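Local coordinates for citrate lyase, subunit 1 (Methanosaeta concilii, PDB 6HXI), which probably catalyses the ATP- and coenzyme A-dependent cleavage of citrate to oxaloacetate and acetyl-CoA, at residues G5-D10 with P60-G65. Numbering follows the deposited sequence.
Sequences GIREYD and PDQLFG
Asp61 meets the start of helix 8-18 with both carboxylate oxygens, each taking one backbone N-H of the first turn. Glu8 N donates to Asp61 OD1 and Tyr9 N to Asp61 OD2, both at 2.8 Å. The bond from Tyr9 is the straighter, 164° at the hydrogen against 154° for that from Glu8. Both oxygens use their syn lone pairs; bonded at each oxygen to a different amide, the carboxylate is held against rotation. With CG anti to the backbone N of Asp61 (chi1 -157°), the group reaches across to the helix, and Arg7 CB lies 3.2 Å from Asp61 OD2.

Arg7, at the N-cap position, returns a bond from its side chain. Its chain runs extended from CG to NE past the Asp61 backbone, Arg7 CD coming within 3.5 Å of Asp61 O. Arg7 NH2 donates to Asp61 O at 2.8 Å, lying in the carbonyl plane. The guanidinium and carboxylate planes are steeply inclined and form no salt bridge; Tyr105 makes a cation-pi contact with Arg7. Leu63 extends the contact toward strand 3-6, its CD2 packing 3.4 Å from Ile6 O. The carboxylate of Glu8 turns instead to Lys12 and Lys59.

Replacing Asp61 with an alanine would probably leave the Glu8 and Tyr9 amides without their acceptors and open a gap beside Arg7 CB. Within the ATP-grasp region, the loop after strand 56-60 thus supplies, from some 50 residues on, a carboxylate that accepts the first backbone N-H groups of the helix, and its negative charge is likely to be stabilised by the amides and the helix dipole.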
loop_
_atom_site.group_PDB
_atom_site.type_symbol
_atom_site.label_atom_id
_atom_site.label_comp_id
_atom_site.label_asym_id
_atom_site.label_seq_id
_atom_site.Cartn_x
_atom_site.Cartn_y
_atom_site.Cartn_z
ATOM N N GLY C 5 15.428 45.420 -44.069
ATOM C CA GLY C 5 16.291 45.472 -45.242
ATOM C C GLY C 5 17.491 44.555 -45.114
ATOM O O GLY C 5 17.972 44.317 -44.009
ATOM N N ILE C 6 17.941 43.983 -46.236
ATOM C CA ILE C 6 19.088 43.061 -46.227
ATOM C C ILE C 6 20.142 43.520 -47.220
ATOM O O ILE C 6 19.815 44.194 -48.198
ATOM C CB ILE C 6 18.694 41.553 -46.398
ATOM C CG1 ILE C 6 17.883 41.292 -47.692
ATOM C CG2 ILE C 6 17.937 41.047 -45.167
ATOM C CD1 ILE C 6 17.890 39.841 -48.133
ATOM N N ARG C 7 21.405 43.159 -46.971
ATOM C CA ARG C 7 22.510 43.486 -47.860
ATOM C C ARG C 7 22.294 42.835 -49.206
ATOM O O ARG C 7 21.741 41.730 -49.289
ATOM C CB ARG C 7 23.867 43.037 -47.291
ATOM C CG ARG C 7 24.249 43.758 -46.022
ATOM C CD ARG C 7 25.731 43.703 -45.726
ATOM N NE ARG C 7 25.972 43.855 -44.290
ATOM C CZ ARG C 7 25.950 45.016 -43.637
ATOM N NH1 ARG C 7 26.144 45.051 -42.325
ATOM N NH2 ARG C 7 25.703 46.148 -44.288
ATOM N N GLU C 8 22.724 43.546 -50.258
ATOM C CA GLU C 8 22.712 43.106 -51.656
ATOM C C GLU C 8 23.415 41.736 -51.717
ATOM O O GLU C 8 22.939 40.842 -52.409
ATOM C CB GLU C 8 23.457 44.139 -52.516
ATOM C CG GLU C 8 23.203 44.039 -54.009
ATOM C CD GLU C 8 23.900 45.103 -54.845
ATOM O OE1 GLU C 8 24.028 46.259 -54.376
ATOM O OE2 GLU C 8 24.298 44.780 -55.987
ATOM N N TYR C 9 24.513 41.569 -50.936
ATOM C CA TYR C 9 25.295 40.339 -50.792
ATOM C C TYR C 9 24.384 39.166 -50.403
ATOM O O TYR C 9 24.399 38.134 -51.078
ATOM C CB TYR C 9 26.424 40.541 -49.754
ATOM C CG TYR C 9 27.160 39.273 -49.379
ATOM C CD1 TYR C 9 28.017 38.648 -50.281
ATOM C CD2 TYR C 9 26.999 38.695 -48.123
ATOM C CE1 TYR C 9 28.700 37.479 -49.943
ATOM C CE2 TYR C 9 27.646 37.505 -47.787
ATOM C CZ TYR C 9 28.508 36.908 -48.697
ATOM O OH TYR C 9 29.181 35.747 -48.385
ATOM N N ASP C 10 23.550 39.367 -49.369
ATOM C CA ASP C 10 22.609 38.396 -48.829
ATOM C C ASP C 10 21.453 38.081 -49.792
ATOM O O ASP C 10 21.112 36.905 -49.975
ATOM C CB ASP C 10 22.092 38.882 -47.467
ATOM C CG ASP C 10 23.169 39.043 -46.398
ATOM O OD1 ASP C 10 24.081 38.182 -46.328
ATOM O OD2 ASP C 10 23.063 39.995 -45.584
ATOM N N PRO C 60 29.645 49.996 -52.019
ATOM C CA PRO C 60 29.212 49.866 -50.615
ATOM C C PRO C 60 27.829 49.210 -50.465
ATOM O O PRO C 60 26.898 49.545 -51.203
ATOM C CB PRO C 60 29.243 51.305 -50.087
ATOM C CG PRO C 60 29.086 52.155 -51.285
ATOM C CD PRO C 60 29.650 51.412 -52.455
ATOM N N ASP C 61 27.720 48.253 -49.523
ATOM C CA ASP C 61 26.508 47.493 -49.236
ATOM C C ASP C 61 25.969 47.852 -47.845
ATOM O O ASP C 61 25.944 47.013 -46.944
ATOM C CB ASP C 61 26.782 45.980 -49.382
ATOM C CG ASP C 61 25.553 45.122 -49.644
ATOM O OD1 ASP C 61 24.427 45.682 -49.683
ATOM O OD2 ASP C 61 25.714 43.896 -49.813
ATOM N N GLN C 62 25.534 49.108 -47.676
ATOM C CA GLN C 62 25.022 49.599 -46.395
ATOM C C GLN C 62 23.596 50.163 -46.507
ATOM O O GLN C 62 23.192 51.036 -45.726
ATOM C CB GLN C 62 26.009 50.595 -45.767
ATOM C CG GLN C 62 27.130 49.913 -44.997
ATOM C CD GLN C 62 28.199 50.882 -44.567
ATOM O OE1 GLN C 62 29.029 51.316 -45.366
ATOM N NE2 GLN C 62 28.217 51.222 -43.287
ATOM N N LEU C 63 22.815 49.595 -47.452
ATOM C CA LEU C 63 21.403 49.907 -47.734
ATOM C C LEU C 63 21.226 51.333 -48.300
ATOM O O LEU C 63 20.667 52.214 -47.639
ATOM C CB LEU C 63 20.474 49.627 -46.511
ATOM C CG LEU C 63 20.701 48.303 -45.741
ATOM C CD1 LEU C 63 20.000 48.310 -44.409
ATOM C CD2 LEU C 63 20.226 47.116 -46.528
ATOM N N PHE C 64 21.704 51.533 -49.550
ATOM C CA PHE C 64 21.669 52.810 -50.275
ATOM C C PHE C 64 20.709 52.827 -51.486
ATOM O O PHE C 64 19.721 52.089 -51.500
ATOM C CB PHE C 64 23.095 53.211 -50.711
ATOM C CG PHE C 64 24.070 53.570 -49.614
ATOM C CD1 PHE C 64 23.701 54.432 -48.588
ATOM C CD2 PHE C 64 25.387 53.122 -49.658
ATOM C CE1 PHE C 64 24.609 54.782 -47.592
ATOM C CE2 PHE C 64 26.297 53.481 -48.662
ATOM C CZ PHE C 64 25.898 54.296 -47.629
ATOM N N GLY C 65 21.008 53.695 -52.463
ATOM C CA GLY C 65 20.251 53.871 -53.699
ATOM C C GLY C 65 21.120 53.802 -54.940
ATOM O O GLY C 65 21.596 54.823 -55.438
#